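Local atomic coordinates of putative uncharacterized protein (Chlamydia trachomatis, PDB entry 3K29), a protein that is a putative YscO homologue and probably acts as a chaperone-like component of the chlamydial type III secretion apparatus. Residues E33-K38 and N95-N100; S44-V49 and E89-V94. All coordinates share one frame; numbering follows the deposited sequence.

Contact 1: E33-K38 and N95-N100; sequences ELEQEK and NKQKEN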
loop_
_atom_site.group_PDB
_atom_site.type_symbol
_atom_site.label_atom_id
_atom_site.label_comp_id
_atom_site.label_asym_id
_atom_site.label_seq_id
_atom_site.Cartn_x
_atom_site.Cartn_y
_atom_site.Cartn_z
ATOM N N GLU A 33 8.855 5.100 2.132
ATOM C CA GLU A 33 10.260 5.207 1.763
ATOM C C GLU A 33 10.893 6.536 2.228
ATOM O O GLU A 33 11.988 6.507 2.792
ATOM C CB GLU A 33 10.523 4.876 0.271
ATOM C CG GLU A 33 12.035 4.770 -0.134
ATOM C CD GLU A 33 12.939 4.007 0.863
ATOM O OE1 GLU A 33 13.949 4.599 1.340
ATOM O OE2 GLU A 33 12.654 2.821 1.166
ATOM N N LEU A 34 10.200 7.665 2.033
ATOM C CA LEU A 34 10.624 8.954 2.615
ATOM C C LEU A 34 10.898 8.850 4.125
ATOM O O LEU A 34 11.948 9.276 4.601
ATOM C CB LEU A 34 9.581 10.062 2.372
ATOM C CG LEU A 34 9.613 11.074 1.224
ATOM C CD1 LEU A 34 9.998 10.490 -0.146
ATOM C CD2 LEU A 34 8.255 11.798 1.136
ATOM N N GLU A 35 9.968 8.278 4.875
ATOM C CA GLU A 35 10.178 8.143 6.313
ATOM C C GLU A 35 11.352 7.210 6.611
ATOM O O GLU A 35 12.145 7.522 7.493
ATOM C CB GLU A 35 8.902 7.690 7.050
ATOM C CG GLU A 35 7.707 8.647 6.912
ATOM C CD GLU A 35 8.031 10.123 7.178
ATOM O OE1 GLU A 35 8.688 10.480 8.181
ATOM O OE2 GLU A 35 7.549 10.967 6.403
ATOM N N GLN A 36 11.464 6.091 5.894
ATOM C CA GLN A 36 12.599 5.179 6.061
ATOM C C GLN A 36 13.950 5.890 5.836
ATOM O O GLN A 36 14.917 5.715 6.593
ATOM C CB GLN A 36 12.473 3.959 5.139
ATOM C CG GLN A 36 11.343 3.008 5.523
ATOM C CD GLN A 36 11.723 2.005 6.596
ATOM O OE1 GLN A 36 12.615 2.239 7.433
ATOM N NE2 GLN A 36 11.035 0.864 6.581
ATOM N N GLU A 37 13.985 6.721 4.805
ATOM C CA GLU A 37 15.138 7.544 4.502
ATOM C C GLU A 37 15.428 8.563 5.633
ATOM O O GLU A 37 16.595 8.783 5.980
ATOM C CB GLU A 37 14.907 8.247 3.158
ATOM C CG GLU A 37 16.171 8.563 2.377
ATOM C CD GLU A 37 16.988 9.683 3.014
ATOM O OE1 GLU A 37 16.365 10.545 3.682
ATOM O OE2 GLU A 37 18.244 9.702 2.854
ATOM N N LYS A 38 14.388 9.180 6.199
ATOM C CA LYS A 38 14.571 10.113 7.336
ATOM C C LYS A 38 15.035 9.363 8.549
ATOM O O LYS A 38 15.851 9.886 9.279
ATOM C CB LYS A 38 13.311 10.916 7.680
ATOM C CG LYS A 38 12.845 11.898 6.589
ATOM C CD LYS A 38 11.352 12.298 6.743
ATOM C CE LYS A 38 11.075 13.087 8.043
ATOM N NZ LYS A 38 9.611 13.157 8.355
ATOM N N ASN A 95 13.938 7.707 17.934
ATOM C CA ASN A 95 12.681 7.115 18.348
ATOM C C ASN A 95 11.407 7.828 17.850
ATOM O O ASN A 95 10.422 7.164 17.519
ATOM C CB ASN A 95 12.643 6.944 19.845
ATOM C CG ASN A 95 13.634 5.909 20.328
ATOM O OD1 ASN A 95 14.066 5.027 19.574
ATOM N ND2 ASN A 95 13.996 6.006 21.609
ATOM N N LYS A 96 11.431 9.155 17.799
ATOM C CA LYS A 96 10.375 9.921 17.109
ATOM C C LYS A 96 10.237 9.483 15.649
ATOM O O LYS A 96 9.125 9.217 15.157
ATOM C CB LYS A 96 10.725 11.407 17.100
ATOM C CG LYS A 96 10.035 12.242 18.156
ATOM C CD LYS A 96 10.162 11.634 19.510
ATOM C CE LYS A 96 9.242 12.357 20.497
ATOM N NZ LYS A 96 10.048 12.640 21.727
ATOM N N GLN A 97 11.364 9.425 14.943
ATOM C CA GLN A 97 11.295 9.097 13.531
ATOM C C GLN A 97 10.759 7.680 13.304
ATOM O O GLN A 97 10.017 7.428 12.344
ATOM C CB GLN A 97 12.655 9.324 12.829
ATOM C CG GLN A 97 12.645 9.209 11.297
ATOM C CD GLN A 97 11.465 9.889 10.636
ATOM O OE1 GLN A 97 10.997 10.957 11.062
ATOM N NE2 GLN A 97 10.986 9.279 9.539
ATOM N N LYS A 98 11.109 6.772 14.201
ATOM C CA LYS A 98 10.537 5.432 14.208
ATOM C C LYS A 98 9.041 5.462 14.217
ATOM O O LYS A 98 8.419 4.644 13.540
ATOM C CB LYS A 98 11.083 4.558 15.351
ATOM C CG LYS A 98 12.528 4.148 15.018
ATOM C CD LYS A 98 13.131 3.076 15.880
ATOM C CE LYS A 98 14.494 2.803 15.265
ATOM N NZ LYS A 98 15.123 1.514 15.678
ATOM N N GLU A 99 8.473 6.402 14.967
ATOM C CA GLU A 99 7.028 6.527 15.063
ATOM C C GLU A 99 6.394 6.947 13.718
ATOM O O GLU A 99 5.309 6.493 13.361
ATOM C CB GLU A 99 6.630 7.538 16.139
ATOM C CG GLU A 99 6.961 7.191 17.574
ATOM C CD GLU A 99 6.441 8.270 18.516
ATOM O OE1 GLU A 99 5.243 8.276 18.825
ATOM O OE2 GLU A 99 7.213 9.145 18.930
ATOM N N ASN A 100 7.078 7.834 13.001
ATOM C CA ASN A 100 6.708 8.195 11.635
ATOM C C ASN A 100 6.785 7.015 10.696
ATOM O O ASN A 100 5.894 6.848 9.840
ATOM C CB ASN A 100 7.559 9.354 11.099
ATOM C CG ASN A 100 7.293 10.644 11.820
ATOM O OD1 ASN A 100 6.204 10.873 12.333
ATOM N ND2 ASN A 100 8.291 11.499 11.875
#
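With CG swung opposite its own backbone N (chi1 -171°) and the chain bent at the next bond, Gln97 reaches across to Glu35, whose side chain is bent at chi2. The Gln97 amide is gripped at NE2 by two acceptors of one residue: Glu35 OE1 lies 2.9 Å from NE2 in the amide plane, on an almost straight bond (176°), while Glu35 O, also 2.9 Å from NE2, takes a clearly more bent one. Gln97 NE2 meets Glu35 OE1 on its anti side, somewhat out of the carboxylate plane, and Lys38 NZ takes the syn lone pair of Glu35 OE1 at 2.8 Å. Helix segments 33-38 and 95-100 run antiparallel here as neighbouring arms of a long helical hairpin in which 33-38 belongs to a predicted coiled coil; the axes of these short segments come within 9.0 Å, their directions 168° apart. Gln97 is buried, and both its amide nitrogen and its amide oxygen have partners: Asn100 ND2 donates to Gln97 OE1 at 2.9 Å from above the carbonyl plane, which should fix the flip of the amide. Lys38 CB lies 3.4 Å from Gln97 NE2, and Asn100 CB 3.3 Å from Glu35 OE1.

Contact 2: S44-V49 and E89-V94; sequences SERDKV and EEEEKV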
loop_
_atom_site.group_PDB
_atom_site.type_symbol
_atom_site.label_atom_id
_atom_site.label_comp_id
_atom_site.label_asym_id
_atom_site.label_seq_id
_atom_site.Cartn_x
_atom_site.Cartn_y
_atom_site.Cartn_z
ATOM N N SER A 44 22.037 8.063 11.406
ATOM C CA SER A 44 23.375 8.465 10.983
ATOM C C SER A 44 23.886 9.548 11.936
ATOM O O SER A 44 25.000 9.470 12.503
ATOM C CB SER A 44 23.311 8.980 9.566
ATOM O OG SER A 44 24.446 9.744 9.263
ATOM N N GLU A 45 23.029 10.530 12.181
ATOM C CA GLU A 45 23.391 11.619 13.086
ATOM C C GLU A 45 23.614 11.102 14.489
ATOM O O GLU A 45 24.530 11.561 15.206
ATOM C CB GLU A 45 22.322 12.730 13.041
ATOM C CG GLU A 45 22.367 13.554 11.756
ATOM C CD GLU A 45 23.773 14.125 11.462
ATOM O OE1 GLU A 45 24.434 14.610 12.399
ATOM O OE2 GLU A 45 24.216 14.092 10.290
ATOM N N ARG A 46 22.807 10.122 14.886
ATOM C CA ARG A 46 22.965 9.499 16.205
ATOM C C ARG A 46 24.318 8.748 16.273
ATOM O O ARG A 46 25.039 8.827 17.278
ATOM C CB ARG A 46 21.836 8.518 16.501
ATOM C CG ARG A 46 21.866 7.904 17.913
ATOM C CD ARG A 46 22.515 6.494 17.987
ATOM N NE ARG A 46 22.353 5.704 16.756
ATOM C CZ ARG A 46 21.312 4.907 16.488
ATOM N NH1 ARG A 46 20.323 4.769 17.362
ATOM N NH2 ARG A 46 21.252 4.238 15.333
ATOM N N ASP A 47 24.642 8.019 15.209
ATOM C CA ASP A 47 25.922 7.267 15.166
ATOM C C ASP A 47 27.143 8.167 15.244
ATOM O O ASP A 47 28.101 7.791 15.904
ATOM C CB ASP A 47 25.969 6.394 13.918
ATOM C CG ASP A 47 24.983 5.220 13.998
ATOM O OD1 ASP A 47 24.569 4.851 15.119
ATOM O OD2 ASP A 47 24.622 4.655 12.954
ATOM N N LYS A 48 27.130 9.363 14.644
ATOM C CA LYS A 48 28.300 10.243 14.838
ATOM C C LYS A 48 28.487 10.740 16.260
ATOM O O LYS A 48 29.588 10.743 16.763
ATOM C CB LYS A 48 28.403 11.369 13.839
ATOM C CG LYS A 48 27.287 12.303 13.757
ATOM C CD LYS A 48 27.342 12.997 12.378
ATOM C CE LYS A 48 27.571 11.989 11.259
ATOM N NZ LYS A 48 26.999 12.474 9.996
ATOM N N VAL A 49 27.391 11.076 16.949
ATOM C CA VAL A 49 27.468 11.403 18.391
ATOM C C VAL A 49 27.892 10.188 19.197
ATOM O O VAL A 49 28.740 10.308 20.057
ATOM C CB VAL A 49 26.116 12.018 18.948
ATOM C CG1 VAL A 49 26.289 12.422 20.438
ATOM C CG2 VAL A 49 25.833 13.285 18.195
ATOM N N GLU A 89 19.794 12.558 23.526
ATOM C CA GLU A 89 18.879 13.456 22.762
ATOM C C GLU A 89 18.759 12.937 21.309
ATOM O O GLU A 89 17.692 12.974 20.703
ATOM C CB GLU A 89 19.371 14.902 22.804
ATOM C CG GLU A 89 19.192 15.561 24.196
ATOM C CD GLU A 89 19.907 16.910 24.322
ATOM O OE1 GLU A 89 20.703 17.258 23.427
ATOM O OE2 GLU A 89 19.702 17.613 25.329
ATOM N N GLU A 90 19.866 12.420 20.761
ATOM C CA GLU A 90 19.825 11.849 19.417
ATOM C C GLU A 90 18.983 10.582 19.386
ATOM O O GLU A 90 18.258 10.384 18.418
ATOM C CB GLU A 90 21.235 11.502 18.904
ATOM C CG GLU A 90 22.089 12.720 18.666
ATOM C CD GLU A 90 21.517 13.631 17.622
ATOM O OE1 GLU A 90 20.871 13.143 16.680
ATOM O OE2 GLU A 90 21.718 14.851 17.729
ATOM N N GLU A 91 19.110 9.714 20.398
ATOM C CA GLU A 91 18.280 8.515 20.492
ATOM C C GLU A 91 16.784 8.852 20.546
ATOM O O GLU A 91 15.962 8.111 20.016
ATOM C CB GLU A 91 18.600 7.670 21.731
ATOM C CG GLU A 91 20.050 7.230 21.868
ATOM C CD GLU A 91 20.436 6.066 20.937
ATOM O OE1 GLU A 91 19.618 5.630 20.073
ATOM O OE2 GLU A 91 21.585 5.587 21.092
ATOM N N GLU A 92 16.437 9.928 21.249
ATOM C CA GLU A 92 15.066 10.410 21.213
ATOM C C GLU A 92 14.630 10.794 19.781
ATOM O O GLU A 92 13.563 10.349 19.325
ATOM C CB GLU A 92 14.841 11.555 22.227
ATOM C CG GLU A 92 13.356 11.915 22.375
ATOM C CD GLU A 92 12.484 10.656 22.578
ATOM O OE1 GLU A 92 12.744 9.933 23.581
ATOM O OE2 GLU A 92 11.566 10.366 21.735
ATOM N N LYS A 93 15.446 11.591 19.084
ATOM C CA LYS A 93 15.181 11.918 17.692
ATOM C C LYS A 93 14.968 10.687 16.802
ATOM O O LYS A 93 14.081 10.719 15.918
ATOM C CB LYS A 93 16.295 12.759 17.093
ATOM C CG LYS A 93 16.212 14.223 17.425
ATOM C CD LYS A 93 17.387 14.940 16.705
ATOM C CE LYS A 93 18.039 15.948 17.612
ATOM N NZ LYS A 93 19.416 16.373 17.170
ATOM N N VAL A 94 15.792 9.639 17.018
ATOM C CA VAL A 94 15.661 8.378 16.318
ATOM C C VAL A 94 14.300 7.734 16.657
ATOM O O VAL A 94 13.611 7.251 15.764
ATOM C CB VAL A 94 16.837 7.419 16.625
ATOM C CG1 VAL A 94 16.516 5.947 16.210
ATOM C CG2 VAL A 94 18.096 7.909 15.944
#
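Two antiparallel arms of a helical hairpin, helices 8-66 and 70-160, face each other here through segments 44-49 and 89-94; the axes of these short segments approach to 9.0 Å, 164° apart in direction. Arg46 carries most of the contact. Its CG stands opposite the backbone N (chi1 -175°), and bends at the next two torsions turn the guanidinium toward Glu91, so that NH1 donates to Glu91 OE1 at 2.9 Å. That oxygen lies in the guanidinium plane and is met on its syn side, though 31° out of the carboxylate plane. Elsewhere on the guanidinium edge, Arg46 NE donates to Asp47 OD1 at 2.9 Å, reaching it from above the Asp47 carboxylate plane, giving a network in which one arginine is held between acids of both helices; this should limit rotation of its flat group and offset the negative charge of Glu91 and Asp47. Val94 CG2 sits over one face of the guanidinium, toward its rim, and also packs on Arg46 CB at 3.8 Å. Aliphatic parts also touch: Glu90 CB lies 3.8 Å from Arg46 CG as the two side chains pass in opposite directions, and Glu90 CG meets Val49 CG2 at 3.8 Å. The Glu90 carboxylate is instead paired with Lys93 of its own helix. Arg46 and Val49 both continue onto Leu87 of helix 70-160, and Val94 reaches back to Arg42 and Glu43 of helix 8-66.

How the contacts relate
From the N terminus, helix 8-66 passes first through 33-38 and then through 44-49; after the turn, helix 70-160 returns through 89-94 and then 95-100. Contact 2 therefore closes the shorter loop, with 39 residues between its segments, and contact 1 the longer one, with 56; the inner loop lies wholly within the outer, and the two do not cross. Segments 89-94 and 95-100 follow each other directly on the returning helix, and the contact centres are about 13 Å apart. Both contacts join the same two helices, contact 2 nearer the hairpin turn, and together they join the helices at two successive positions along the antiparallel hairpin.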